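Local coordinates for protein methyltransferase (Geobacter sulfurreducens PCA, PDB 3C3P) that probably transfers a methyl group from S-adenosyl-L-methionine to an oxygen of its substrate, at residues Arg35-Val40 with Gly66-Ala70; Gln43-Leu47 with Val197-Val203; Leu59-Asp65 with Arg83-Asp88; Arg190-Thr194 with Leu205-Leu209. All blocks are in the same frame, centred on the assembly; numbering follows the deposited sequence.

Interaction 1 (Arg35-Val40 with Gly66-Ala70); sequences RNIPIV and GLGCA
I39 and G66 are the backbone neighbours here: the extended loop 35-40 passes the turn that starts helix 69-75, with their CA atoms 6.0 Å apart. The side chains meet in a row, I37 and I39 on L67, then I39 and V40 on C69. At the start of the row the tip of I37 lies against L67: CD1 of I37 is 3.6 Å from CD2 of L67. The other branch of I37, CG2, covers the backbone of G66 at 3.9 Å from its CA. A side chain on G66 would run into that methyl and crowd the carbonyl oxygen of P38, and the glycine lets the loop come this close. Next along the chain, I39 has CG1 between the backbone N and the carbonyl carbon (chi1 68°). This leaves CG2 on the side of the turn, 3.6 Å from O of G66 and also near CD1 of L67. CB of I39 packs on CB of C69 at 4.0 Å. The thiol of C69 swings away from its own N (chi1 -177°), and SG comes 3.9 Å from CB of V40. M28 and A32 of helix 23-34 pack on L67 as well. The turn belongs to the sequence GDGLG, which fits the glycine-rich motif that binds S-adenosyl-L-methionine in this fold. N of L67 is bonded to OD1 of N93, and within the turn N of C69 bonds O of G66 at 3.0 Å. The chemistry across the contact is apolar, and the loop is held by branched side chains packed on L67, C69 and the bare backbone of G66.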
# COMPACT_ATOMS: atom_id res chain seq x y z
N ARG A 35 0.35 16.39 25.41
CA ARG A 35 -0.42 15.45 26.21
C ARG A 35 0.30 14.11 26.24
O ARG A 35 -0.20 13.12 26.79
CB ARG A 35 -1.84 15.25 25.67
CG ARG A 35 -2.70 16.51 25.55
CD ARG A 35 -4.13 16.14 25.18
NE ARG A 35 -4.95 17.27 24.76
CZ ARG A 35 -6.25 17.17 24.50
NH1 ARG A 35 -6.87 16.02 24.67
NH2 ARG A 35 -6.93 18.24 24.10
N ASN A 36 1.48 14.13 25.64
CA ASN A 36 2.37 12.98 25.53
C ASN A 36 1.64 11.79 24.94
O ASN A 36 1.66 10.70 25.50
CB ASN A 36 2.94 12.60 26.89
N ILE A 37 0.99 12.04 23.81
CA ILE A 37 0.19 11.03 23.12
C ILE A 37 0.83 10.54 21.82
O ILE A 37 1.19 11.34 20.95
CB ILE A 37 -1.23 11.60 22.80
CG1 ILE A 37 -1.97 11.94 24.10
CG2 ILE A 37 -2.05 10.58 21.98
CD1 ILE A 37 -3.29 12.65 23.91
N PRO A 38 1.04 9.21 21.71
CA PRO A 38 1.62 8.72 20.44
C PRO A 38 0.60 8.76 19.32
O PRO A 38 -0.55 8.33 19.50
CB PRO A 38 2.02 7.27 20.74
CG PRO A 38 1.32 6.91 22.03
CD PRO A 38 1.04 8.18 22.77
N ILE A 39 1.01 9.34 18.20
CA ILE A 39 0.15 9.43 17.01
C ILE A 39 0.90 9.04 15.73
O ILE A 39 2.13 9.09 15.64
CB ILE A 39 -0.52 10.85 16.81
CG1 ILE A 39 0.51 11.94 16.47
CG2 ILE A 39 -1.39 11.24 18.02
CD1 ILE A 39 -0.13 13.30 16.12
N VAL A 40 0.11 8.62 14.76
CA VAL A 40 0.57 8.25 13.42
C VAL A 40 1.36 9.39 12.75
O VAL A 40 0.83 10.48 12.64
CB VAL A 40 -0.67 7.82 12.54
CG1 VAL A 40 -0.44 7.96 11.07
CG2 VAL A 40 -1.11 6.39 12.92
N GLY A 66 -5.57 7.68 19.45
CA GLY A 66 -5.01 8.86 20.06
C GLY A 66 -5.31 10.09 19.21
O GLY A 66 -4.88 10.21 18.04
N LEU A 67 -6.09 10.98 19.83
CA LEU A 67 -6.52 12.25 19.26
C LEU A 67 -7.34 12.10 17.99
O LEU A 67 -7.60 13.09 17.31
CB LEU A 67 -5.33 13.18 18.99
CG LEU A 67 -4.44 13.57 20.16
CD1 LEU A 67 -3.35 14.48 19.63
CD2 LEU A 67 -5.21 14.26 21.28
N GLY A 68 -7.78 10.89 17.71
CA GLY A 68 -8.54 10.62 16.49
C GLY A 68 -7.67 10.79 15.25
O GLY A 68 -8.15 11.02 14.14
N CYS A 69 -6.37 10.64 15.44
CA CYS A 69 -5.44 10.82 14.31
C CYS A 69 -5.68 9.86 13.13
O CYS A 69 -5.71 10.27 11.97
CB CYS A 69 -4.00 10.70 14.78
SG CYS A 69 -2.82 11.00 13.46
N ALA A 70 -5.83 8.58 13.43
CA ALA A 70 -6.05 7.56 12.39
C ALA A 70 -7.38 7.80 11.69
O ALA A 70 -7.49 7.75 10.46
CB ALA A 70 -6.00 6.13 12.99

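Interaction 2 (Gln43-Leu47 with Val197-Val203); sequences QTGRL and VPVGNGV
T44 and V199 meet where helix 42-55 packs on the hairpin that joins strands 192-197 and 203-208. The hairpin turns through a type II' beta turn from V199 to G202. The tight part is mostly apolar and centres on L47. Its CD2 meets CG2 of V197 tip to tip at 3.6 Å and crosses CG1 of V199 at 3.7 Å. V199 also turns CG2 to the helix, 3.7 Å from CB of Q43. Both valines are modelled in two conformers, so these contacts describe one of them. With OG1 anti to the carbonyl carbon (chi1 -60°), T44 has CG2 on the far side from its backbone N, and this methyl meets CG2 of V203 at 4.0 Å. OG1 of T44 stands 3.7 Å from CA of G200, so close that a CB on G200 would clash with it. The second subunit adds to the tight side, with its own V197 packing on L47. The looser part lies farther along the turn, at N201. N201 keeps its side chain off the helix and bonds N160 and R163 instead. The amide of Q43 also turns away, and its NE2 bonds D15. Water fills part of the join on this side. OG1 of T44, already bonded to D41, accepts a bond from water 1 at 2.8 Å, and the same water accepts one from N of N201 at 3.0 Å.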
# COMPACT_ATOMS: atom_id res chain seq x y z
N GLN A 43 4.00 10.42 7.06
CA GLN A 43 4.24 9.46 5.98
C GLN A 43 3.30 8.28 6.14
O GLN A 43 2.80 7.72 5.16
CB GLN A 43 5.69 8.97 5.96
CG GLN A 43 6.72 10.07 5.66
CD GLN A 43 6.61 10.60 4.25
OE1 GLN A 43 5.85 10.08 3.44
NE2 GLN A 43 7.41 11.60 3.94
N THR A 44 3.06 7.91 7.40
CA THR A 44 2.20 6.78 7.71
C THR A 44 0.74 7.12 7.44
O THR A 44 0.01 6.33 6.86
CB THR A 44 2.42 6.27 9.18
OG1 THR A 44 3.79 5.87 9.31
CG2 THR A 44 1.52 5.09 9.50
N GLY A 45 0.32 8.31 7.84
CA GLY A 45 -1.05 8.73 7.63
C GLY A 45 -1.35 8.80 6.14
O GLY A 45 -2.42 8.40 5.70
N ARG A 46 -0.39 9.30 5.38
CA ARG A 46 -0.56 9.42 3.91
C ARG A 46 -0.76 8.02 3.29
O ARG A 46 -1.56 7.83 2.40
CB ARG A 46 0.60 10.19 3.25
CG ARG A 46 0.62 11.67 3.62
CD ARG A 46 1.74 12.46 2.93
NE ARG A 46 1.67 12.44 1.47
CZ ARG A 46 0.92 13.28 0.76
NH1 ARG A 46 0.18 14.18 1.38
NH2 ARG A 46 0.89 13.21 -0.55
N LEU A 47 -0.06 7.04 3.84
CA LEU A 47 -0.19 5.66 3.35
C LEU A 47 -1.57 5.16 3.68
O LEU A 47 -2.19 4.49 2.86
CB LEU A 47 0.84 4.71 3.93
CG LEU A 47 0.72 3.26 3.44
CD1 LEU A 47 0.95 3.17 1.93
CD2 LEU A 47 1.68 2.37 4.24
N VAL A 197 5.41 -2.94 5.28
CA VAL A 197 6.08 -1.83 4.60
C VAL A 197 6.83 -1.04 5.69
O VAL A 197 6.31 -0.66 6.75
CB VAL A 197 5.16 -0.98 3.69
CG1 VAL A 197 4.58 -1.87 2.55
CG2 VAL A 197 4.07 -0.28 4.47
N PRO A 198 8.09 -0.81 5.44
CA PRO A 198 8.80 -0.13 6.51
C PRO A 198 8.72 1.40 6.55
O PRO A 198 9.75 2.07 6.56
CB PRO A 198 10.23 -0.62 6.32
CG PRO A 198 10.34 -0.88 4.95
CD PRO A 198 9.01 -1.34 4.43
N VAL A 199 7.48 1.88 6.55
CA VAL A 199 7.18 3.33 6.66
C VAL A 199 6.95 3.61 8.15
O VAL A 199 6.34 2.84 8.85
CB VAL A 199 5.94 3.80 5.84
CG1 VAL A 199 4.68 3.12 6.30
CG2 VAL A 199 5.78 5.31 5.96
N GLY A 200 7.50 4.71 8.63
CA GLY A 200 7.36 5.06 10.05
C GLY A 200 7.95 4.00 10.98
O GLY A 200 9.11 3.66 10.91
N ASN A 201 7.10 3.49 11.85
CA ASN A 201 7.46 2.46 12.81
C ASN A 201 7.18 1.04 12.29
O ASN A 201 7.25 0.04 13.02
CB ASN A 201 6.74 2.71 14.14
CG ASN A 201 7.18 3.99 14.82
OD1 ASN A 201 8.28 4.50 14.61
ND2 ASN A 201 6.31 4.51 15.69
N GLY A 202 6.86 0.98 10.99
CA GLY A 202 6.54 -0.27 10.28
C GLY A 202 5.05 -0.46 10.26
O GLY A 202 4.37 -0.24 11.25
N VAL A 203 4.54 -0.85 9.10
CA VAL A 203 3.11 -1.06 8.92
C VAL A 203 2.85 -2.45 8.34
O VAL A 203 3.29 -2.78 7.25
CB VAL A 203 2.47 0.03 7.99
CG1 VAL A 203 0.95 -0.22 7.85
CG2 VAL A 203 2.75 1.46 8.53
O HOH W 1 4.35 4.64 11.79

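Interaction 3 (Leu59-Asp65 with Arg83-Asp88); sequences LVVVPGD and RVVMID. With EDO (1,2-ethanediol), chain I.
V62 and V84 meet in the apolar centre of two parallel strands, with CG2 of V62 4.0 Å from CG1 of V84. V60 and M86, a selenomethionine, lie on the same face, which helix 69-75 covers in a beta-alpha-beta unit. On the other face CD1 of L59 crosses CG2 of V85 at 3.6 Å, and helix 117-121 packs on V61, P63 and I87. Between the faces runs parallel backbone bonding, from V60 N to R83 O at 2.9 Å through to G64 N and I87 O at 2.6 Å. Beyond G64, D88 takes over from the backbone. Its OD1 uses the anti lone pair for N of D65 (2.9 Å, 164° at the hydrogen) and also accepts a bond from O2 of the ethanediol at 2.7 Å. OD2 bonds N of D90 and ND2 of N93, so both oxygens are held. With an alanine here the D65 amide and ND2 of N93 would probably lose their acceptor, and the turn after G64 would be less firmly held. An acidic residue at the end of this strand commonly binds the ribose hydroxyls of S-adenosyl-L-methionine in this fold. The ethanediol, probably from the crystallisation liquor, puts a hydroxyl on D88, consistent with such a site but no proof.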
# COMPACT_ATOMS: atom_id res chain seq x y z
N LEU A 59 -16.95 0.50 5.37
CA LEU A 59 -16.74 0.52 6.83
C LEU A 59 -15.30 0.31 7.27
O LEU A 59 -14.62 -0.66 6.95
CB LEU A 59 -17.64 -0.54 7.52
CG LEU A 59 -17.59 -0.67 9.05
CD1 LEU A 59 -17.98 0.66 9.73
CD2 LEU A 59 -18.47 -1.82 9.59
N VAL A 60 -14.86 1.29 8.02
CA VAL A 60 -13.55 1.34 8.63
C VAL A 60 -13.75 1.42 10.12
O VAL A 60 -14.47 2.30 10.61
CB VAL A 60 -12.71 2.58 8.19
CG1 VAL A 60 -11.35 2.59 8.92
CG2 VAL A 60 -12.55 2.64 6.65
N VAL A 61 -13.09 0.52 10.83
CA VAL A 61 -13.14 0.44 12.29
C VAL A 61 -11.74 0.67 12.89
O VAL A 61 -10.73 0.06 12.51
CB VAL A 61 -13.81 -0.88 12.74
CG1 VAL A 61 -13.84 -1.00 14.28
CG2 VAL A 61 -15.25 -0.96 12.12
N VAL A 62 -11.71 1.63 13.82
CA VAL A 62 -10.50 2.07 14.50
C VAL A 62 -10.65 1.90 16.01
O VAL A 62 -11.16 2.80 16.68
CB VAL A 62 -10.23 3.55 14.19
CG1 VAL A 62 -8.90 3.98 14.74
CG2 VAL A 62 -10.30 3.78 12.67
N PRO A 63 -10.25 0.74 16.55
CA PRO A 63 -10.35 0.51 17.99
C PRO A 63 -9.14 1.06 18.71
O PRO A 63 -8.10 0.41 18.73
CB PRO A 63 -10.40 -1.02 18.13
CG PRO A 63 -10.16 -1.58 16.76
CD PRO A 63 -9.85 -0.47 15.81
N GLY A 64 -9.33 2.23 19.31
CA GLY A 64 -8.28 2.97 20.02
C GLY A 64 -7.67 3.96 19.04
O GLY A 64 -7.17 3.58 17.99
N ASP A 65 -7.72 5.24 19.37
CA ASP A 65 -7.17 6.22 18.45
C ASP A 65 -6.86 7.55 19.13
O ASP A 65 -7.73 8.40 19.38
CB ASP A 65 -8.16 6.41 17.28
CG ASP A 65 -7.58 7.20 16.13
OD1 ASP A 65 -6.35 7.34 16.05
OD2 ASP A 65 -8.36 7.65 15.27
N ARG A 83 -18.65 4.83 6.37
CA ARG A 83 -18.42 5.18 7.77
C ARG A 83 -17.11 4.71 8.38
O ARG A 83 -16.56 3.68 8.01
CB ARG A 83 -19.51 4.56 8.67
CG ARG A 83 -20.93 5.10 8.49
CD ARG A 83 -21.06 6.54 8.93
NE ARG A 83 -22.42 7.03 8.76
CZ ARG A 83 -22.91 7.57 7.65
NH1 ARG A 83 -22.15 7.72 6.57
NH2 ARG A 83 -24.16 7.99 7.62
N VAL A 84 -16.62 5.56 9.27
CA VAL A 84 -15.47 5.28 10.11
C VAL A 84 -16.07 5.22 11.52
O VAL A 84 -16.84 6.11 11.94
CB VAL A 84 -14.34 6.32 10.12
CG1 VAL A 84 -13.29 5.90 11.14
CG2 VAL A 84 -13.71 6.50 8.75
N VAL A 85 -15.79 4.13 12.20
CA VAL A 85 -16.24 3.90 13.56
C VAL A 85 -15.00 3.89 14.44
O VAL A 85 -14.13 3.01 14.34
CB VAL A 85 -17.00 2.57 13.74
CG1 VAL A 85 -17.43 2.41 15.20
CG2 VAL A 85 -18.21 2.50 12.80
N MSE A 86 -14.93 4.90 15.28
CA MSE A 86 -13.82 5.09 16.20
C MSE A 86 -14.28 4.92 17.63
O MSE A 86 -15.29 5.50 18.06
CB MSE A 86 -13.26 6.49 15.93
CG MSE A 86 -12.06 7.01 16.76
SE MSE A 86 -12.33 7.39 18.66
CE MSE A 86 -10.91 8.74 18.85
N ILE A 87 -13.53 4.07 18.34
CA ILE A 87 -13.77 3.77 19.75
C ILE A 87 -12.50 4.01 20.57
O ILE A 87 -11.40 3.61 20.19
CB ILE A 87 -14.27 2.30 20.01
CG1 ILE A 87 -15.45 1.91 19.13
CG2 ILE A 87 -14.63 2.08 21.48
CD1 ILE A 87 -15.04 1.36 17.79
N ASP A 88 -12.65 4.71 21.67
CA ASP A 88 -11.51 5.00 22.54
C ASP A 88 -11.95 5.14 24.01
O ASP A 88 -13.00 5.73 24.32
CB ASP A 88 -10.76 6.25 22.03
CG ASP A 88 -9.39 6.42 22.69
OD1 ASP A 88 -8.40 6.02 22.03
OD2 ASP A 88 -9.29 6.87 23.87
C1 EDO I . -5.61 3.38 22.42
O1 EDO I . -6.33 2.19 22.75
C2 EDO I . -5.97 4.44 23.45
O2 EDO I . -5.87 5.75 22.88

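Interaction 4 (Arg190-Thr194 with Leu205-Leu209); sequences RDFFT and LGYRL. With EDO (1,2-ethanediol), chain L.
F192 and R208 are brought together by their first torsions: the ring of F192 leans back beside its own N (chi1 -73°), and CG of R208 extends away from its N (chi1 -155°). The two then cross, and the aliphatic chain of R208 lies over one face of the ring. CG of R208 is 4.0 Å from the ring centroid, 27° off the normal and offset toward the rim, a CH-pi contact. CD of R208 reaches CZ of F192 at 3.6 Å, and the edge of the ring points at the backbone of G206. L150 and L186 also pack on F192. An alanine in its place is likely to open a gap beside G206 and take away the surface on which the aliphatic part of R208 rests. The strands form an antiparallel hairpin. F193 and Y207 form a hydrogen-bonded pair here, with F193 N to Y207 O and Y207 N to F193 O both 2.9 Å. At the open end L209 N bonds D191 O at 3.0 Å. Water 2 joins the same end, giving one bond to D191 O and another to L209 O at 2.6 Å. On the face of F193 and Y207 lies the second subunit. Its Y49 meets the ring of F193, and its R46 bonds O of T194 through NH2. Ethanediol makes a weak bond to O of F192 and another to NH1 of that same arginine. The hairpin is therefore held by backbone bonds, while its faces do separate work: F192 and R208 pack within the chain, and F193 faces the dimer partner.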
# COMPACT_ATOMS: atom_id res chain seq x y z
N ARG A 190 -2.73 -18.64 6.55
CA ARG A 190 -2.98 -18.96 5.13
C ARG A 190 -4.23 -18.30 4.57
O ARG A 190 -4.46 -18.33 3.37
CB ARG A 190 -3.04 -20.47 4.86
CG ARG A 190 -1.70 -21.20 4.99
CD ARG A 190 -1.81 -22.53 4.27
NE ARG A 190 -0.60 -23.36 4.29
CZ ARG A 190 0.48 -23.13 5.03
NH1 ARG A 190 0.52 -22.11 5.88
NH2 ARG A 190 1.51 -23.96 4.94
N ASP A 191 -5.00 -17.71 5.46
CA ASP A 191 -6.25 -17.02 5.10
C ASP A 191 -6.01 -15.55 4.80
O ASP A 191 -6.91 -14.85 4.34
CB ASP A 191 -7.36 -17.20 6.14
CG ASP A 191 -6.94 -16.87 7.55
OD1 ASP A 191 -5.72 -16.91 7.86
OD2 ASP A 191 -7.86 -16.61 8.34
N PHE A 192 -4.78 -15.14 5.03
CA PHE A 192 -4.32 -13.77 4.73
C PHE A 192 -3.07 -13.71 3.88
O PHE A 192 -2.21 -14.58 3.91
CB PHE A 192 -4.01 -12.99 6.01
CG PHE A 192 -5.21 -12.58 6.77
CD1 PHE A 192 -5.80 -13.44 7.68
CD2 PHE A 192 -5.75 -11.32 6.61
CE1 PHE A 192 -6.91 -13.06 8.40
CE2 PHE A 192 -6.88 -10.94 7.30
CZ PHE A 192 -7.45 -11.82 8.22
N PHE A 193 -3.00 -12.65 3.07
CA PHE A 193 -1.81 -12.33 2.29
C PHE A 193 -1.22 -11.09 2.99
O PHE A 193 -1.83 -10.01 3.04
CB PHE A 193 -2.03 -12.07 0.80
CG PHE A 193 -0.75 -11.74 0.09
CD1 PHE A 193 0.02 -12.76 -0.46
CD2 PHE A 193 -0.28 -10.42 0.03
CE1 PHE A 193 1.22 -12.47 -1.11
CE2 PHE A 193 0.91 -10.12 -0.59
CZ PHE A 193 1.68 -11.15 -1.16
N THR A 194 -0.00 -11.23 3.49
CA THR A 194 0.61 -10.16 4.27
C THR A 194 1.96 -9.63 3.81
O THR A 194 2.74 -10.30 3.17
CB THR A 194 0.82 -10.68 5.77
OG1 THR A 194 -0.42 -11.18 6.34
CG2 THR A 194 1.35 -9.60 6.70
N LEU A 205 0.43 -5.12 6.78
CA LEU A 205 -0.78 -5.14 5.95
C LEU A 205 -1.17 -6.59 5.72
O LEU A 205 -0.34 -7.43 5.32
CB LEU A 205 -0.52 -4.45 4.61
CG LEU A 205 -0.03 -2.99 4.63
CD1 LEU A 205 0.36 -2.47 3.21
CD2 LEU A 205 -1.09 -2.12 5.26
N GLY A 206 -2.44 -6.86 5.99
CA GLY A 206 -3.02 -8.20 5.78
C GLY A 206 -4.30 -8.15 4.99
O GLY A 206 -5.31 -7.58 5.43
N TYR A 207 -4.27 -8.75 3.81
CA TYR A 207 -5.43 -8.83 2.93
C TYR A 207 -6.10 -10.17 3.14
O TYR A 207 -5.47 -11.21 3.02
CB TYR A 207 -5.01 -8.68 1.48
CG TYR A 207 -6.10 -8.80 0.46
CD1 TYR A 207 -6.86 -7.67 0.11
CD2 TYR A 207 -6.39 -9.99 -0.17
CE1 TYR A 207 -7.87 -7.76 -0.81
CE2 TYR A 207 -7.37 -10.08 -1.09
CZ TYR A 207 -8.11 -8.95 -1.42
OH TYR A 207 -9.09 -9.04 -2.35
N ARG A 208 -7.39 -10.13 3.42
CA ARG A 208 -8.12 -11.35 3.68
C ARG A 208 -8.52 -11.98 2.37
O ARG A 208 -9.31 -11.46 1.61
CB ARG A 208 -9.32 -11.07 4.57
CG ARG A 208 -9.71 -12.29 5.31
CD ARG A 208 -10.55 -11.99 6.47
NE ARG A 208 -11.91 -11.86 6.05
CZ ARG A 208 -12.85 -12.79 6.20
NH1 ARG A 208 -12.65 -13.90 6.86
NH2 ARG A 208 -14.05 -12.53 5.73
N LEU A 209 -7.95 -13.15 2.13
CA LEU A 209 -8.16 -13.93 0.90
C LEU A 209 -9.62 -14.36 0.74
O LEU A 209 -10.32 -14.57 1.71
CB LEU A 209 -7.15 -15.10 0.83
CG LEU A 209 -5.68 -14.68 0.74
CD1 LEU A 209 -4.78 -15.88 0.89
CD2 LEU A 209 -5.39 -13.96 -0.57
C1 EDO L . 0.01 -15.75 2.03
O1 EDO L . -1.20 -16.41 1.75
C2 EDO L . 1.28 -16.45 1.55
O2 EDO L . 2.05 -15.61 0.68
O HOH W 2 -9.54 -15.57 4.02

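From the N terminus, the loop after helix 23-34 opens interaction 1, which closes at the turn into helix 69-75. Interaction 2 opens inside that span, on helix 42-55, and closes only at the hairpin turn 197-203, so the two cross. Interaction 3 crosses interaction 1 too but is nested in interaction 2. It pairs strands 59-63 and 83-88, and D65 bonds A70 of interaction 1. Interaction 4 starts on strand 192-197, crosses interaction 2 and closes the C-terminal hairpin, in series with interactions 1 and 3. Interactions 3 and 4 share one seven-stranded sheet, ordered 3-2-1-4-5-7-6, as in class I methyltransferases. Interactions 2 and 4 both touch the second subunit.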